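PDB 5ANZ: soluble lytic transglycosylase B3 from Pseudomonas aeruginosa, which probably cleaves the glycan strands of peptidoglycan as a lytic transglycosylase in the turnover of the bacterial cell wall, and binds a calcium ion. Local coordinates for residues T210-Y215 and R225-S230; Q214-F219 and L235-N240. All blocks are in the same frame, centred on the assembly; numbering follows the deposited sequence. Where two conformers were deposited one is given.

Overall arrangement
Both contacts start from helix 209-215, and their centres lie 7 Å apart. Contact 1 sets the helix against residues 225-230, which lie between the calcium ligands Lys224 and Asp233; contact 2 sets the end of the helix and the first residues of the metal loop against helix 231-244. Arg225 joins them: its NH1 donates a hydrogen bond to Ala216 O (2.8 Å). Calcium ties the same parts together through Asp218, Asp220, Asp222, Lys224 and Asp233, an EF-hand-like site formed by the loop after helix 209-215 and the start of helix 231-244. Thr211 belongs to an N-acetylglucosamine site known for this protein, so the helix that leads into the metal loop also carries a residue of the sugar site.

Contact 1. Residues T210-Y215 and R225-S230; sequences TTHNQY and RDIWGS
His212 reaches from helix 209-215 into the turn made by Arg225, Ile227 and Trp228. With CG anti to the backbone N (chi1 175°), its imidazole extends away from the helix, and most of its contacts are apolar or weakly polar. Ile227 CD1 meets the ring edge at ND1, 3.5 Å away, while CE1 points at Arg225 O at 3.1 Å, close to the ring plane. Trp228 lies obliquely to it, the planes at 43° and CZ3 4.1 Å from CE1. A flat, polarisable ring suits this buried place, where one edge must meet both a methyl group and a carbonyl.

The polar contacts run along the end of the helix. Arg225, bent at chi3 (-82°), brings its guanidinium edge to Asn213 O. NH1 and NH2 both donate to that oxygen, each weakly at 3.5 Å; the stronger partner of NH1 is Ala216 O. His212 O lies over a face of the same guanidinium. Within the turn, the bond from Trp228 N to Asp226 OD1 closes an Asx turn, and Gly229 N (2.8 Å from the same oxygen) adds the Asx motif, tying together the backbone of residues 226-229.

His212 NE2 bonds to Asp188, whose other oxygen takes Arg225 N, whereas buried ND1 has no polar partner. This carboxylate would probably polarise the imidazole, and the arginine's positive charge would probably complement the carbonyls at the helix C-terminus.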
loop_
_atom_site.group_PDB
_atom_site.type_symbol
_atom_site.label_atom_id
_atom_site.label_comp_id
_atom_site.label_asym_id
_atom_site.label_seq_id
_atom_site.Cartn_x
_atom_site.Cartn_y
_atom_site.Cartn_z
ATOM N N THR A 210 -9.137 -9.702 -9.565
ATOM C CA THR A 210 -8.135 -10.259 -10.476
ATOM C C THR A 210 -6.893 -10.738 -9.692
ATOM O O THR A 210 -6.265 -11.736 -10.062
ATOM C CB THR A 210 -7.724 -9.249 -11.581
ATOM O OG1 THR A 210 -7.217 -8.051 -10.982
ATOM C CG2 THR A 210 -8.917 -8.921 -12.486
ATOM N N THR A 211 -6.545 -10.058 -8.594
ATOM C CA THR A 211 -5.443 -10.531 -7.770
ATOM C C THR A 211 -5.790 -11.841 -7.064
ATOM O O THR A 211 -4.975 -12.761 -6.977
ATOM C CB THR A 211 -5.037 -9.464 -6.715
ATOM O OG1 THR A 211 -4.582 -8.295 -7.403
ATOM C CG2 THR A 211 -3.948 -9.996 -5.796
ATOM N N HIS A 212 -7.019 -11.945 -6.570
ATOM C CA HIS A 212 -7.482 -13.204 -6.019
ATOM C C HIS A 212 -7.342 -14.327 -7.053
ATOM O O HIS A 212 -6.810 -15.401 -6.752
ATOM C CB HIS A 212 -8.946 -13.091 -5.564
ATOM C CG HIS A 212 -9.534 -14.386 -5.104
ATOM N ND1 HIS A 212 -9.591 -14.745 -3.775
ATOM C CD2 HIS A 212 -10.068 -15.417 -5.805
ATOM C CE1 HIS A 212 -10.142 -15.943 -3.677
ATOM N NE2 HIS A 212 -10.447 -16.366 -4.878
ATOM N N ASN A 213 -7.790 -14.074 -8.274
ATOM C CA ASN A 213 -7.819 -15.136 -9.264
ATOM C C ASN A 213 -6.425 -15.600 -9.698
ATOM O O ASN A 213 -6.272 -16.733 -10.156
ATOM C CB ASN A 213 -8.649 -14.698 -10.476
ATOM C CG ASN A 213 -10.144 -14.765 -10.203
ATOM O OD1 ASN A 213 -10.572 -15.352 -9.203
ATOM N ND2 ASN A 213 -10.947 -14.199 -11.103
ATOM N N GLN A 214 -5.417 -14.744 -9.532
ATOM C CA GLN A 214 -4.057 -15.138 -9.870
ATOM C C GLN A 214 -3.261 -15.625 -8.671
ATOM O O GLN A 214 -2.415 -16.501 -8.812
ATOM C CB GLN A 214 -3.296 -13.991 -10.541
ATOM C CG GLN A 214 -1.876 -14.389 -10.921
ATOM C CD GLN A 214 -1.203 -13.405 -11.858
ATOM O OE1 GLN A 214 -1.813 -12.430 -12.301
ATOM N NE2 GLN A 214 0.066 -13.661 -12.167
ATOM N N TYR A 215 -3.531 -15.084 -7.485
ATOM C CA TYR A 215 -2.643 -15.387 -6.351
ATOM C C TYR A 215 -3.284 -16.019 -5.121
ATOM O O TYR A 215 -2.571 -16.492 -4.252
ATOM C CB TYR A 215 -1.914 -14.114 -5.894
ATOM C CG TYR A 215 -1.050 -13.545 -6.981
ATOM C CD1 TYR A 215 0.190 -14.096 -7.251
ATOM C CD2 TYR A 215 -1.486 -12.473 -7.750
ATOM C CE1 TYR A 215 0.994 -13.581 -8.277
ATOM C CE2 TYR A 215 -0.699 -11.955 -8.767
ATOM C CZ TYR A 215 0.542 -12.509 -9.015
ATOM O OH TYR A 215 1.316 -11.997 -10.031
ATOM N N ARG A 225 -10.796 -21.265 -2.326
ATOM C CA ARG A 225 -9.826 -20.235 -1.952
ATOM C C ARG A 225 -10.576 -19.174 -1.154
ATOM O O ARG A 225 -10.947 -18.134 -1.676
ATOM C CB ARG A 225 -9.153 -19.651 -3.193
ATOM C CG ARG A 225 -8.404 -20.711 -3.989
ATOM C CD ARG A 225 -7.486 -20.075 -5.029
ATOM N NE ARG A 225 -8.205 -19.705 -6.245
ATOM C CZ ARG A 225 -7.683 -18.995 -7.243
ATOM N NH1 ARG A 225 -6.427 -18.558 -7.184
ATOM N NH2 ARG A 225 -8.421 -18.722 -8.311
ATOM N N ASP A 226 -10.809 -19.475 0.115
ATOM C CA ASP A 226 -11.686 -18.658 0.954
ATOM C C ASP A 226 -10.919 -17.636 1.777
ATOM O O ASP A 226 -10.568 -17.894 2.935
ATOM C CB ASP A 226 -12.495 -19.566 1.870
ATOM C CG ASP A 226 -13.363 -18.790 2.847
ATOM O OD1 ASP A 226 -13.607 -17.589 2.608
ATOM O OD2 ASP A 226 -13.810 -19.393 3.845
ATOM N N ILE A 227 -10.678 -16.468 1.186
ATOM C CA ILE A 227 -9.920 -15.429 1.872
ATOM C C ILE A 227 -10.830 -14.616 2.786
ATOM O O ILE A 227 -10.390 -13.631 3.360
ATOM C CB ILE A 227 -9.222 -14.469 0.886
ATOM C CG1 ILE A 227 -10.255 -13.802 -0.020
ATOM C CG2 ILE A 227 -8.184 -15.229 0.034
ATOM C CD1 ILE A 227 -9.664 -12.679 -0.904
ATOM N N TRP A 228 -12.088 -15.037 2.912
ATOM C CA TRP A 228 -13.035 -14.402 3.831
ATOM C C TRP A 228 -13.089 -15.101 5.187
ATOM O O TRP A 228 -13.013 -14.446 6.240
ATOM C CB TRP A 228 -14.442 -14.376 3.193
ATOM C CG TRP A 228 -14.472 -13.528 1.958
ATOM C CD1 TRP A 228 -14.816 -12.208 1.881
ATOM C CD2 TRP A 228 -14.136 -13.930 0.617
ATOM N NE1 TRP A 228 -14.704 -11.764 0.597
ATOM C CE2 TRP A 228 -14.289 -12.798 -0.205
ATOM C CE3 TRP A 228 -13.712 -15.133 0.042
ATOM C CZ2 TRP A 228 -14.033 -12.825 -1.577
ATOM C CZ3 TRP A 228 -13.446 -15.160 -1.333
ATOM C CH2 TRP A 228 -13.605 -14.013 -2.120
ATOM N N GLY A 229 -13.239 -16.419 5.168
ATOM C CA GLY A 229 -13.500 -17.157 6.390
ATOM C C GLY A 229 -12.425 -18.128 6.829
ATOM O O GLY A 229 -12.538 -18.746 7.893
ATOM N N SER A 230 -11.381 -18.286 6.022
ATOM C CA SER A 230 -10.335 -19.248 6.351
ATOM C C SER A 230 -8.993 -18.588 6.617
ATOM O O SER A 230 -8.364 -18.110 5.680
ATOM C CB SER A 230 -10.150 -20.247 5.210
ATOM O OG SER A 230 -8.957 -20.987 5.407
#

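Contact 2. Residues Q214-F219 and L235-N240; sequences QYAVDF and LASTAN. With CA (calcium ion), chain B.
Asn240 turns CG anti to its backbone nitrogen (chi1 -171°), which carries the amide off helix 231-244 toward Tyr215, and Ser237 sets OG anti to its carbonyl carbon, facing the strand-like run after helix 209-215. From these positions the two polar side chains take hold of neighbouring peptide groups just where the helix gives way to loop.

Asn240 ND2 donates to Tyr215 O at 2.8 Å, nearly straight at 165°. The oxygen lies close to the amide plane, whereas the donor is tilted 23° from the carbonyl plane. The same nitrogen donates to a water, 3.0 Å away; a further link from this water to Gln214 O is doubtful, being too short. Beside it, Ser237 OG receives Val217 N at 2.9 Å and also bonds to Asp233 O in its own helix. A small hydroxyl suits the site because Ala216 CA comes within 3.4 Å of it.

Between and beyond these bonds the packing is apolar. The two branches of Val217 touch different residues of the helix, CG1 against Ala236 CB at 3.8 Å and CG2 against Asn240 CB. Phe219 adds CD1 at 3.9 Å to the same methyl of Ala236; alanine's small side chain leaves room for both Val217 and Phe219.

Asp218, between Val217 and Phe219, faces away from the helix and binds calcium through OD1 at 2.4 Å. Asp220, Asp222, Lys224 O, Asp233 and a water help to complete the site, and Phe219 N bonds to Asp233 OD1. Amide, hydroxyl and methyl contacts therefore fix the start of the calcium loop on the helix that supplies Asp233, so that metal binding and helix packing probably reinforce one another.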
loop_
_atom_site.group_PDB
_atom_site.type_symbol
_atom_site.label_atom_id
_atom_site.label_comp_id
_atom_site.label_asym_id
_atom_site.label_seq_id
_atom_site.Cartn_x
_atom_site.Cartn_y
_atom_site.Cartn_z
ATOM N N GLN A 214 -5.417 -14.744 -9.532
ATOM C CA GLN A 214 -4.057 -15.138 -9.870
ATOM C C GLN A 214 -3.261 -15.625 -8.671
ATOM O O GLN A 214 -2.415 -16.501 -8.812
ATOM C CB GLN A 214 -3.296 -13.991 -10.541
ATOM C CG GLN A 214 -1.876 -14.389 -10.921
ATOM C CD GLN A 214 -1.203 -13.405 -11.858
ATOM O OE1 GLN A 214 -1.813 -12.430 -12.301
ATOM N NE2 GLN A 214 0.066 -13.661 -12.167
ATOM N N TYR A 215 -3.531 -15.084 -7.485
ATOM C CA TYR A 215 -2.643 -15.387 -6.351
ATOM C C TYR A 215 -3.284 -16.019 -5.121
ATOM O O TYR A 215 -2.571 -16.492 -4.252
ATOM C CB TYR A 215 -1.914 -14.114 -5.894
ATOM C CG TYR A 215 -1.050 -13.545 -6.981
ATOM C CD1 TYR A 215 0.190 -14.096 -7.251
ATOM C CD2 TYR A 215 -1.486 -12.473 -7.750
ATOM C CE1 TYR A 215 0.994 -13.581 -8.277
ATOM C CE2 TYR A 215 -0.699 -11.955 -8.767
ATOM C CZ TYR A 215 0.542 -12.509 -9.015
ATOM O OH TYR A 215 1.316 -11.997 -10.031
ATOM N N ALA A 216 -4.605 -16.038 -5.031
ATOM C CA ALA A 216 -5.205 -16.721 -3.895
ATOM C C ALA A 216 -4.890 -18.220 -3.917
ATOM O O ALA A 216 -4.711 -18.846 -4.981
ATOM C CB ALA A 216 -6.714 -16.492 -3.851
ATOM N N VAL A 217 -4.817 -18.774 -2.717
ATOM C CA VAL A 217 -4.415 -20.143 -2.460
ATOM C C VAL A 217 -5.473 -20.902 -1.679
ATOM O O VAL A 217 -6.090 -20.332 -0.783
ATOM C CB VAL A 217 -3.098 -20.160 -1.644
ATOM C CG1 VAL A 217 -2.780 -21.559 -1.162
ATOM C CG2 VAL A 217 -1.957 -19.572 -2.476
ATOM N N ASP A 218 -5.671 -22.180 -2.001
ATOM C CA ASP A 218 -6.455 -23.079 -1.156
ATOM C C ASP A 218 -5.518 -23.863 -0.242
ATOM O O ASP A 218 -4.954 -24.901 -0.643
ATOM C CB ASP A 218 -7.294 -24.036 -2.018
ATOM C CG ASP A 218 -8.051 -25.056 -1.191
ATOM O OD1 ASP A 218 -8.213 -24.839 0.032
ATOM O OD2 ASP A 218 -8.494 -26.077 -1.767
ATOM N N PHE A 219 -5.334 -23.362 0.979
ATOM C CA PHE A 219 -4.368 -23.930 1.905
ATOM C C PHE A 219 -4.776 -25.306 2.390
ATOM O O PHE A 219 -3.949 -26.205 2.467
ATOM C CB PHE A 219 -4.169 -23.009 3.117
ATOM C CG PHE A 219 -3.202 -23.553 4.128
ATOM C CD1 PHE A 219 -1.839 -23.521 3.886
ATOM C CD2 PHE A 219 -3.653 -24.087 5.328
ATOM C CE1 PHE A 219 -0.941 -24.029 4.812
ATOM C CE2 PHE A 219 -2.752 -24.588 6.262
ATOM C CZ PHE A 219 -1.399 -24.551 6.003
ATOM N N LEU A 235 -3.771 -16.526 4.932
ATOM C CA LEU A 235 -2.347 -16.395 5.226
ATOM C C LEU A 235 -1.504 -16.956 4.072
ATOM O O LEU A 235 -0.514 -16.346 3.674
ATOM C CB LEU A 235 -2.009 -17.088 6.555
ATOM C CG LEU A 235 -2.672 -16.441 7.790
ATOM C CD1 LEU A 235 -2.501 -17.322 9.056
ATOM C CD2 LEU A 235 -2.125 -15.028 8.008
ATOM N N ALA A 236 -1.907 -18.096 3.532
ATOM C CA ALA A 236 -1.150 -18.670 2.423
ATOM C C ALA A 236 -1.245 -17.777 1.195
ATOM O O ALA A 236 -0.263 -17.649 0.442
ATOM C CB ALA A 236 -1.650 -20.061 2.108
ATOM N N SER A 237 -2.419 -17.176 0.979
ATOM C CA SER A 237 -2.609 -16.281 -0.153
ATOM C C SER A 237 -1.708 -15.062 -0.034
ATOM O O SER A 237 -1.082 -14.641 -1.008
ATOM C CB SER A 237 -4.080 -15.844 -0.274
ATOM O OG SER A 237 -4.919 -16.960 -0.506
ATOM N N THR A 238 -1.637 -14.497 1.165
ATOM C CA THR A 238 -0.793 -13.336 1.406
ATOM C C THR A 238 0.659 -13.674 1.111
ATOM O O THR A 238 1.367 -12.900 0.460
ATOM C CB THR A 238 -0.937 -12.862 2.847
ATOM O OG1 THR A 238 -2.309 -12.520 3.081
ATOM C CG2 THR A 238 -0.039 -11.633 3.120
ATOM N N ALA A 239 1.095 -14.834 1.592
ATOM C CA ALA A 239 2.477 -15.262 1.408
ATOM C C ALA A 239 2.778 -15.502 -0.064
ATOM O O ALA A 239 3.838 -15.140 -0.562
ATOM C CB ALA A 239 2.753 -16.534 2.217
ATOM N N ASN A 240 1.842 -16.138 -0.754
ATOM C CA ASN A 240 2.012 -16.406 -2.178
ATOM C C ASN A 240 2.210 -15.097 -2.972
ATOM O O ASN A 240 3.051 -15.007 -3.879
ATOM C CB ASN A 240 0.792 -17.178 -2.695
ATOM C CG ASN A 240 0.989 -17.687 -4.091
ATOM O OD1 ASN A 240 2.014 -18.273 -4.400
ATOM N ND2 ASN A 240 0.010 -17.463 -4.952
HETATM CA CA CA B . -9.709 -23.616 1.372
HETATM O O HOH W 1 -0.168 -17.267 -7.989
HETATM O O HOH W 2 -11.597 -23.114 2.702
#